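PDB 7CGF: PUM-HD domain-containing protein from Caenorhabditis elegans, which binds RNA through the Pumilio homology domain present here and probably recognises 3' untranslated regions of target mRNAs. Local coordinates for residues V197-L202 with V234-E239; K161-V166 with L202-P207. The protein carries 2 engineered substitutions. All coordinates share one frame; numbering follows the deposited sequence. Where two conformers were deposited one is given.

Interaction 1: residues V197-L202 with V234-E239; sequences VVQRCL and VQHVIE. With nucleotides of chain B.
Q199 and H236 are level with each other across two helical segments, with Q199 CA 6.2 Å from H236 CA. Segments 197-202 and 234-239 run in the same direction, their axes only 2° from parallel and 9.4 Å apart at closest approach. No hydrogen bond joins them; side chains fill the gap. The CG of Q199 is anti to its carbonyl carbon (chi1 -70°) and the chain beyond is extended, which carries the aliphatic part over one face of the H236 imidazole. Q199 CG lies 3.7 Å from the ring centroid, almost on the normal, in a CH-pi contact, while Q199 CB packs against H236 CD2. The amide then stands steeply to the ring, the two planes 68° apart. It reads the base of A4 of chain B: Q199 NE2 donates to A4 N1 at 2.9 Å, and Q199 OE1, less surely placed, accepts from A4 N6 at 3.1 Å. H236 is fixed in turn by E203 at NE2 and by the carbonyl of Y232 at ND1. Deeper in, L202 CD1 touches H236 CB at 3.7 Å and V237 CG2 at 3.8 Å, and the side chains of L202 and V237 also touch I214 of helix 207-219. One residue before H236, Q235 NE2 donates to U3 O4 of chain B at 2.9 Å. With the H236 ring packed between them against the Q199 chain, two neighbouring predicted Pumilio repeats thus lay parallel helices beside the RNA, each presenting a glutamine to one base; this is the one-repeat, one-base recognition characteristic of PUF proteins.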
ATOM      1  N   VAL A 197      -4.789  -3.417   1.152  1.00 13.71           N
ATOM      2  CA  VAL A 197      -6.042  -3.180   0.442  1.00 14.15           C
ATOM      3  C   VAL A 197      -6.943  -2.262   1.256  1.00 14.22           C
ATOM      4  O   VAL A 197      -7.513  -1.307   0.725  1.00 14.31           O
ATOM      5  CB  VAL A 197      -6.732  -4.513   0.125  1.00 14.39           C
ATOM      6  CG1 VAL A 197      -8.136  -4.252  -0.445  1.00 15.21           C
ATOM      7  CG2 VAL A 197      -5.900  -5.286  -0.888  1.00 16.98           C
ATOM      8  N   VAL A 198      -7.072  -2.530   2.555  1.00 13.54           N
ATOM      9  CA  VAL A 198      -7.904  -1.668   3.400  1.00 12.54           C
ATOM     10  C   VAL A 198      -7.360  -0.246   3.407  1.00 14.73           C
ATOM     11  O   VAL A 198      -8.117   0.727   3.280  1.00 16.21           O
ATOM     12  CB  VAL A 198      -8.005  -2.236   4.824  1.00 11.98           C
ATOM     13  CG1 VAL A 198      -8.824  -1.276   5.739  1.00 13.80           C
ATOM     14  CG2 VAL A 198      -8.607  -3.632   4.822  1.00 14.04           C
ATOM     15  N   GLN A 199      -6.037  -0.097   3.544  1.00 13.81           N
ATOM     16  CA  GLN A 199      -5.459   1.242   3.533  1.00 14.06           C
ATOM     17  C   GLN A 199      -5.734   1.963   2.219  1.00 17.38           C
ATOM     18  O   GLN A 199      -6.055   3.161   2.219  1.00 15.91           O
ATOM     19  CB  GLN A 199      -3.959   1.171   3.800  1.00 14.16           C
ATOM     20  CG  GLN A 199      -3.673   0.762   5.229  1.00 15.95           C
ATOM     21  CD  GLN A 199      -2.215   0.460   5.456  1.00 22.01           C
ATOM     22  OE1 GLN A 199      -1.372   1.356   5.387  1.00 22.45           O
ATOM     23  NE2 GLN A 199      -1.900  -0.817   5.713  1.00 22.29           N
ATOM     24  N   ARG A 200      -5.587   1.262   1.089  1.00 15.65           N
ATOM     25  CA  ARG A 200      -5.821   1.891  -0.207  1.00 15.13           C
ATOM     26  C   ARG A 200      -7.275   2.334  -0.342  1.00 17.31           C
ATOM     27  O   ARG A 200      -7.558   3.431  -0.848  1.00 17.16           O
ATOM     28  CB  ARG A 200      -5.416   0.926  -1.328  1.00 18.02           C
ATOM     29  CG  ARG A 200      -4.773   1.572  -2.554  1.00 23.40           C
ATOM     30  CD  ARG A 200      -3.460   2.292  -2.248  1.00 30.74           C
ATOM     31  NE  ARG A 200      -2.460   1.387  -1.687  1.00 29.23           N
ATOM     32  CZ  ARG A 200      -1.923   1.501  -0.470  1.00 31.99           C
ATOM     33  NH1 ARG A 200      -1.027   0.613  -0.046  1.00 27.66           N
ATOM     34  NH2 ARG A 200      -2.254   2.503   0.322  1.00 28.70           N
ATOM     35  N   CYS A 201      -8.211   1.512   0.145  1.00 13.66           N
ATOM     36  CA  CYS A 201      -9.617   1.910   0.153  0.52 15.80           C
ATOM     37  C   CYS A 201      -9.845   3.170   0.974  1.00 16.61           C
ATOM     38  O   CYS A 201     -10.597   4.064   0.554  1.00 17.44           O
ATOM     39  CB  CYS A 201     -10.481   0.776   0.689  0.52 15.22           C
ATOM     40  SG  CYS A 201     -10.658  -0.543  -0.485  0.52 16.39           S
ATOM     41  N   LEU A 202      -9.220   3.267   2.154  1.00 15.42           N
ATOM     42  CA  LEU A 202      -9.396   4.461   2.984  1.00 15.21           C
ATOM     43  C   LEU A 202      -8.838   5.707   2.309  1.00 19.23           C
ATOM     44  O   LEU A 202      -9.362   6.811   2.519  1.00 20.71           O
ATOM     45  CB  LEU A 202      -8.732   4.251   4.348  1.00 12.95           C
ATOM     46  CG  LEU A 202      -9.345   3.133   5.178  1.00 16.67           C
ATOM     47  CD1 LEU A 202      -8.460   2.870   6.403  1.00 16.43           C
ATOM     48  CD2 LEU A 202     -10.766   3.496   5.592  1.00 18.23           C
ATOM     49  N   VAL A 234      -5.430   1.554  11.337  1.00 14.97           N
ATOM     50  CA  VAL A 234      -5.968   2.573  12.229  1.00 13.11           C
ATOM     51  C   VAL A 234      -5.318   3.927  11.962  1.00 15.25           C
ATOM     52  O   VAL A 234      -5.995   4.960  11.984  1.00 16.73           O
ATOM     53  CB  VAL A 234      -5.798   2.151  13.697  1.00 13.88           C
ATOM     54  CG1 VAL A 234      -6.102   3.338  14.633  1.00 17.13           C
ATOM     55  CG2 VAL A 234      -6.712   0.970  14.013  1.00 14.10           C
ATOM     56  N   GLN A 235      -4.002   3.959  11.698  1.00 13.99           N
ATOM     57  CA  GLN A 235      -3.392   5.241  11.372  1.00 14.56           C
ATOM     58  C   GLN A 235      -4.023   5.847  10.120  1.00 17.22           C
ATOM     59  O   GLN A 235      -4.221   7.065  10.050  1.00 17.61           O
ATOM     60  CB  GLN A 235      -1.882   5.088  11.215  1.00 15.08           C
ATOM     61  CG  GLN A 235      -1.234   4.805  12.561  1.00 17.93           C
ATOM     62  CD  GLN A 235       0.256   4.735  12.431  1.00 20.37           C
ATOM     63  OE1 GLN A 235       0.914   5.737  12.133  1.00 19.89           O
ATOM     64  NE2 GLN A 235       0.797   3.535  12.593  1.00 17.33           N
ATOM     65  N   HIS A 236      -4.412   5.008   9.162  1.00 16.28           N
ATOM     66  CA  HIS A 236      -5.079   5.509   7.963  1.00 15.23           C
ATOM     67  C   HIS A 236      -6.480   6.036   8.260  1.00 16.90           C
ATOM     68  O   HIS A 236      -6.915   6.990   7.601  1.00 18.77           O
ATOM     69  CB  HIS A 236      -5.113   4.416   6.892  1.00 16.49           C
ATOM     70  CG  HIS A 236      -3.886   4.398   6.034  1.00 17.10           C
ATOM     71  ND1 HIS A 236      -2.633   4.109   6.532  1.00 23.95           N
ATOM     72  CD2 HIS A 236      -3.709   4.688   4.721  1.00 22.73           C
ATOM     73  CE1 HIS A 236      -1.743   4.198   5.559  1.00 22.68           C
ATOM     74  NE2 HIS A 236      -2.369   4.554   4.452  1.00 24.57           N
ATOM     75  N   VAL A 237      -7.198   5.429   9.215  1.00 14.67           N
ATOM     76  CA  VAL A 237      -8.490   5.971   9.663  1.00 13.91           C
ATOM     77  C   VAL A 237      -8.310   7.361  10.260  1.00 18.65           C
ATOM     78  O   VAL A 237      -9.061   8.290   9.943  1.00 20.36           O
ATOM     79  CB  VAL A 237      -9.165   5.028  10.671  1.00 16.52           C
ATOM     80  CG1 VAL A 237     -10.501   5.666  11.174  1.00 16.39           C
ATOM     81  CG2 VAL A 237      -9.428   3.683  10.028  1.00 15.87           C
ATOM     82  N   ILE A 238      -7.319   7.524  11.147  1.00 16.44           N
ATOM     83  CA  ILE A 238      -7.047   8.843  11.716  1.00 21.69           C
ATOM     84  C   ILE A 238      -6.841   9.880  10.620  1.00 23.40           C
ATOM     85  O   ILE A 238      -7.405  10.983  10.666  1.00 25.94           O
ATOM     86  CB  ILE A 238      -5.836   8.766  12.665  1.00 17.18           C
ATOM     87  CG1 ILE A 238      -6.219   7.952  13.904  1.00 16.30           C
ATOM     88  CG2 ILE A 238      -5.369  10.187  13.054  1.00 17.34           C
ATOM     89  CD1 ILE A 238      -5.018   7.409  14.720  1.00 17.43           C
ATOM     90  N   GLU A 239      -6.070   9.536   9.598  1.00 19.00           N
ATOM     91  CA  GLU A 239      -5.772  10.527   8.570  1.00 23.32           C
ATOM     92  C   GLU A 239      -6.953  10.757   7.637  1.00 26.65           C
ATOM     93  O   GLU A 239      -7.264  11.907   7.303  1.00 28.75           O
ATOM     94  CB  GLU A 239      -4.546  10.108   7.774  1.00 25.98           C
ATOM     95  CG  GLU A 239      -4.166  11.145   6.736  1.00 33.87           C
ATOM     96  CD  GLU A 239      -2.782  10.955   6.190  1.00 38.66           C
ATOM     97  OE1 GLU A 239      -2.048  10.069   6.684  1.00 39.09           O
ATOM     98  OE2 GLU A 239      -2.419  11.712   5.267  1.00 42.63           O
TER
ATOM     99  P     A B   4       9.684  -2.781   9.778  1.00 61.69           P
ATOM    100  OP1   A B   4      10.721  -3.822   9.580  1.00 63.40           O
ATOM    101  OP2   A B   4       9.988  -1.366   9.474  1.00 60.01           O
ATOM    102  O5'   A B   4       8.426  -3.216   8.918  1.00 63.57           O
ATOM    103  C5'   A B   4       8.127  -4.589   8.777  1.00 67.03           C
ATOM    104  C4'   A B   4       6.799  -4.821   8.113  1.00 66.41           C
ATOM    105  O4'   A B   4       5.832  -3.834   8.540  1.00 64.30           O
ATOM    106  C3'   A B   4       6.742  -4.719   6.601  1.00 63.35           C
ATOM    107  O3'   A B   4       7.318  -5.827   5.937  1.00 65.76           O
ATOM    108  C2'   A B   4       5.245  -4.597   6.365  1.00 64.15           C
ATOM    109  O2'   A B   4       4.628  -5.868   6.491  1.00 64.95           O
ATOM    110  C1'   A B   4       4.818  -3.745   7.563  1.00 63.03           C
ATOM    111  N9    A B   4       4.543  -2.348   7.186  1.00 26.95           N
ATOM    112  C8    A B   4       5.277  -1.197   7.025  1.00 25.77           C
ATOM    113  N7    A B   4       4.528  -0.170   6.644  1.00 26.76           N
ATOM    114  C5    A B   4       3.234  -0.702   6.535  1.00 21.39           C
ATOM    115  C6    A B   4       1.957  -0.215   6.188  1.00 21.07           C
ATOM    116  N6    A B   4       1.656   1.035   5.830  1.00 21.91           N
ATOM    117  N1    A B   4       0.930  -1.085   6.220  1.00 19.83           N
ATOM    118  C2    A B   4       1.118  -2.339   6.561  1.00 20.59           C
ATOM    119  N3    A B   4       2.263  -2.919   6.903  1.00 26.10           N
ATOM    120  C4    A B   4       3.264  -2.035   6.863  1.00 18.46           C
ATOM    121  P     U B   3      11.615  -2.251  15.828  1.00 26.45           P
ATOM    122  OP1   U B   3      11.488  -3.709  15.578  1.00 32.18           O
ATOM    123  OP2   U B   3      12.789  -1.503  15.346  1.00 25.80           O
ATOM    124  O5'   U B   3      10.376  -1.441  15.237  1.00 27.11           O
ATOM    125  C5'   U B   3      10.188  -1.299  13.841  1.00 21.77           C
ATOM    126  C4'   U B   3       8.883  -1.935  13.455  1.00 24.13           C
ATOM    127  O4'   U B   3       7.792  -1.227  14.087  1.00 25.05           O
ATOM    128  C3'   U B   3       8.530  -1.919  11.981  1.00 34.03           C
ATOM    129  O3'   U B   3       9.191  -2.964  11.293  1.00 37.77           O
ATOM    130  C2'   U B   3       7.013  -2.093  12.000  1.00 31.75           C
ATOM    131  O2'   U B   3       6.686  -3.466  12.130  1.00 33.40           O
ATOM    132  C1'   U B   3       6.621  -1.392  13.308  1.00 28.11           C
ATOM    133  N1    U B   3       5.939  -0.092  13.107  1.00 23.97           N
ATOM    134  C2    U B   3       4.557  -0.210  13.084  1.00 19.31           C
ATOM    135  O2    U B   3       4.018  -1.297  13.210  1.00 17.86           O
ATOM    136  N3    U B   3       3.871   0.964  12.914  1.00 19.25           N
ATOM    137  C4    U B   3       4.417   2.213  12.747  1.00 19.98           C
ATOM    138  O4    U B   3       3.690   3.192  12.597  1.00 19.69           O
ATOM    139  C5    U B   3       5.856   2.256  12.782  1.00 23.65           C
ATOM    140  C6    U B   3       6.554   1.122  12.947  1.00 23.26           C
TER

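Interaction 2: residues K161-V166 with L202-P207; sequences KAIEKV and LEHCSP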
ATOM      1  N   LYS A 161      -3.863  -1.575  -7.162  1.00 16.52           N
ATOM      2  CA  LYS A 161      -3.793  -0.771  -8.378  1.00 16.08           C
ATOM      3  C   LYS A 161      -5.186  -0.398  -8.861  1.00 18.61           C
ATOM      4  O   LYS A 161      -5.416   0.736  -9.300  1.00 17.71           O
ATOM      5  CB  LYS A 161      -3.031  -1.527  -9.474  1.00 17.55           C
ATOM      6  CG  LYS A 161      -2.760  -0.704 -10.741  1.00 21.13           C
ATOM      7  CD  LYS A 161      -1.874   0.500 -10.440  1.00 21.82           C
ATOM      8  CE  LYS A 161      -0.393   0.171 -10.529  1.00 32.54           C
ATOM      9  NZ  LYS A 161       0.444   1.394 -10.320  1.00 37.88           N
ATOM     10  N   ALA A 162      -6.133  -1.340  -8.790  1.00 15.56           N
ATOM     11  CA  ALA A 162      -7.507  -1.030  -9.186  1.00 16.16           C
ATOM     12  C   ALA A 162      -8.075   0.115  -8.352  1.00 18.45           C
ATOM     13  O   ALA A 162      -8.710   1.038  -8.885  1.00 17.19           O
ATOM     14  CB  ALA A 162      -8.387  -2.269  -9.047  1.00 16.99           C
ATOM     15  N   ILE A 163      -7.892   0.050  -7.031  1.00 17.18           N
ATOM     16  CA  ILE A 163      -8.408   1.099  -6.151  1.00 15.14           C
ATOM     17  C   ILE A 163      -7.745   2.432  -6.452  1.00 18.49           C
ATOM     18  O   ILE A 163      -8.386   3.491  -6.367  1.00 19.84           O
ATOM     19  CB  ILE A 163      -8.222   0.680  -4.675  1.00 14.55           C
ATOM     20  CG1 ILE A 163      -9.114  -0.522  -4.363  1.00 14.58           C
ATOM     21  CG2 ILE A 163      -8.547   1.835  -3.717  1.00 16.10           C
ATOM     22  CD1 ILE A 163      -8.680  -1.291  -3.101  1.00 18.58           C
ATOM     23  N   GLU A 164      -6.462   2.406  -6.819  1.00 16.99           N
ATOM     24  CA  GLU A 164      -5.737   3.638  -7.109  1.00 19.46           C
ATOM     25  C   GLU A 164      -6.200   4.289  -8.412  1.00 21.56           C
ATOM     26  O   GLU A 164      -6.253   5.523  -8.501  1.00 24.43           O
ATOM     27  CB  GLU A 164      -4.240   3.338  -7.177  1.00 18.82           C
ATOM     28  CG  GLU A 164      -3.612   3.043  -5.828  1.00 22.04           C
ATOM     29  CD  GLU A 164      -2.245   2.381  -5.963  1.00 32.87           C
ATOM     30  OE1 GLU A 164      -1.775   2.186  -7.115  1.00 33.39           O
ATOM     31  OE2 GLU A 164      -1.656   2.047  -4.913  1.00 41.63           O
ATOM     32  N   LYS A 165      -6.529   3.490  -9.432  1.00 19.39           N
ATOM     33  CA  LYS A 165      -6.615   3.981 -10.808  1.00 18.22           C
ATOM     34  C   LYS A 165      -8.015   3.958 -11.402  1.00 20.94           C
ATOM     35  O   LYS A 165      -8.202   4.454 -12.518  1.00 25.21           O
ATOM     36  CB  LYS A 165      -5.694   3.159 -11.727  1.00 22.78           C
ATOM     37  CG  LYS A 165      -4.246   3.209 -11.356  1.00 20.68           C
ATOM     38  CD  LYS A 165      -3.664   4.596 -11.504  1.00 25.73           C
ATOM     39  CE  LYS A 165      -3.752   5.083 -12.945  1.00 32.71           C
ATOM     40  NZ  LYS A 165      -2.775   6.186 -13.198  1.00 41.33           N
ATOM     41  N   VAL A 166      -8.996   3.388 -10.716  1.00 21.28           N
ATOM     42  CA  VAL A 166     -10.343   3.254 -11.258  1.00 20.20           C
ATOM     43  C   VAL A 166     -11.298   4.084 -10.410  1.00 23.71           C
ATOM     44  O   VAL A 166     -11.170   4.141  -9.180  1.00 23.04           O
ATOM     45  CB  VAL A 166     -10.780   1.780 -11.302  1.00 22.85           C
ATOM     46  CG1 VAL A 166     -12.143   1.641 -11.942  1.00 24.97           C
ATOM     47  CG2 VAL A 166      -9.743   0.945 -12.063  1.00 19.78           C
ATOM     48  N   LEU A 202      -9.220   3.267   2.154  1.00 15.42           N
ATOM     49  CA  LEU A 202      -9.396   4.461   2.984  1.00 15.21           C
ATOM     50  C   LEU A 202      -8.838   5.707   2.309  1.00 19.23           C
ATOM     51  O   LEU A 202      -9.362   6.811   2.519  1.00 20.71           O
ATOM     52  CB  LEU A 202      -8.732   4.251   4.348  1.00 12.95           C
ATOM     53  CG  LEU A 202      -9.345   3.133   5.178  1.00 16.67           C
ATOM     54  CD1 LEU A 202      -8.460   2.870   6.403  1.00 16.43           C
ATOM     55  CD2 LEU A 202     -10.766   3.496   5.592  1.00 18.23           C
ATOM     56  N   GLU A 203      -7.799   5.546   1.486  1.00 18.78           N
ATOM     57  CA  GLU A 203      -7.186   6.665   0.772  1.00 17.51           C
ATOM     58  C   GLU A 203      -8.021   7.138  -0.409  1.00 20.37           C
ATOM     59  O   GLU A 203      -8.081   8.344  -0.671  1.00 22.91           O
ATOM     60  CB  GLU A 203      -5.803   6.274   0.260  1.00 19.65           C
ATOM     61  CG  GLU A 203      -4.750   6.184   1.329  1.00 24.03           C
ATOM     62  CD  GLU A 203      -3.540   5.414   0.856  1.00 27.33           C
ATOM     63  OE1 GLU A 203      -3.569   4.899  -0.286  1.00 25.37           O
ATOM     64  OE2 GLU A 203      -2.562   5.321   1.632  1.00 24.74           O
ATOM     65  N   HIS A 204      -8.647   6.220  -1.158  1.00 15.72           N
ATOM     66  CA  HIS A 204      -9.206   6.568  -2.462  1.00 21.24           C
ATOM     67  C   HIS A 204     -10.716   6.434  -2.587  1.00 24.49           C
ATOM     68  O   HIS A 204     -11.295   7.015  -3.515  1.00 22.76           O
ATOM     69  CB  HIS A 204      -8.574   5.706  -3.563  1.00 18.52           C
ATOM     70  CG  HIS A 204      -7.114   5.941  -3.736  1.00 23.56           C
ATOM     71  ND1 HIS A 204      -6.616   6.977  -4.497  1.00 29.53           N
ATOM     72  CD2 HIS A 204      -6.037   5.276  -3.252  1.00 22.34           C
ATOM     73  CE1 HIS A 204      -5.294   6.942  -4.473  1.00 28.37           C
ATOM     74  NE2 HIS A 204      -4.917   5.920  -3.725  1.00 25.03           N
ATOM     75  N   CYS A 205     -11.364   5.658  -1.737  1.00 17.48           N
ATOM     76  CA  CYS A 205     -12.793   5.465  -1.906  1.00 20.52           C
ATOM     77  C   CYS A 205     -13.559   6.664  -1.368  1.00 22.33           C
ATOM     78  O   CYS A 205     -13.034   7.475  -0.605  1.00 23.39           O
ATOM     79  CB  CYS A 205     -13.236   4.185  -1.212  1.00 18.81           C
ATOM     80  SG  CYS A 205     -12.628   2.731  -2.050  1.00 21.85           S
ATOM     81  N   SER A 206     -14.822   6.770  -1.788  1.00 24.82           N
ATOM     82  CA  SER A 206     -15.656   7.888  -1.387  1.00 30.40           C
ATOM     83  C   SER A 206     -16.065   7.749   0.077  1.00 34.58           C
ATOM     84  O   SER A 206     -16.077   6.645   0.623  1.00 26.20           O
ATOM     85  CB  SER A 206     -16.886   7.973  -2.290  1.00 35.38           C
ATOM     86  OG  SER A 206     -17.559   6.726  -2.377  1.00 36.91           O
ATOM     87  N   PRO A 207     -16.396   8.863   0.743  1.00 36.99           N
ATOM     88  CA  PRO A 207     -16.805   8.764   2.155  1.00 31.09           C
ATOM     89  C   PRO A 207     -18.021   7.870   2.374  1.00 30.47           C
ATOM     90  O   PRO A 207     -18.143   7.274   3.451  1.00 31.25           O
ATOM     91  CB  PRO A 207     -17.082  10.224   2.550  1.00 41.72           C
ATOM     92  CG  PRO A 207     -17.213  10.967   1.254  1.00 35.72           C
ATOM     93  CD  PRO A 207     -16.330  10.262   0.287  1.00 38.33           C
TER
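H204, near the end of helix 194-204, meets I163 and E164, near the end of helix 155-165; H204 CA and E164 CA lie 6.5 Å apart. The bond from H204 CA to CB is directed at the other segment, and H204 CB comes up against I163, 3.6 Å from the backbone I163 O and 3.9 Å from I163 CG2. The next atom, H204 CG, still packs on the same carbonyl oxygen. With H204 CG beside its own backbone N (chi1 -64°), the imidazole is laid over E164, whose CA sits above the middle of one face. E164 CA is 4.1 Å from the ring centroid and only 5° off the normal, a CH-pi contact made by the backbone carbon itself. At the far end, H204 NE2 meets the aliphatic E164 CG at 3.8 Å. The E164 carboxylate is turned 56° from the ring plane, and E164 OE2 stays 5.2 Å from H204 NE2, too far for a direct ion pair. Its charge is directed elsewhere: E164 OE1 has a long salt bridge to K161 NZ, at 4.0 Å, and E164 OE2 a weak ion pair with R200. Beside the histidine, C205 SG adds a loose apolar touch on the I163 CG2 methyl. The contact between these helix ends in adjacent predicted Pumilio repeats therefore rests on dispersion and CH-pi packing, with no hydrogen bond between the segments, although the nearby carboxylate and the carboxyl end of helix 155-165 might modestly favour a protonated H204.

From the N terminus the four segments come in the order 161-166, 197-202, 202-207 and 234-239. Interaction 2 closes the first loop, returning after 35 intervening residues; interaction 1 opens inside that loop and closes beyond it, after 31. The two therefore cross instead of nesting, and they share L202. Helix 194-204 is the common element: interaction 2 ties its C-terminal end to helix 155-165, and interaction 1 ties its middle and later turns to helix 230-240. I163 of interaction 2 also packs on V197 and C201 of segment 197-202, so the two contacts touch. Three predicted Pumilio repeats, 141-176, 177-215 and 216-251, are thereby joined in series within the domain.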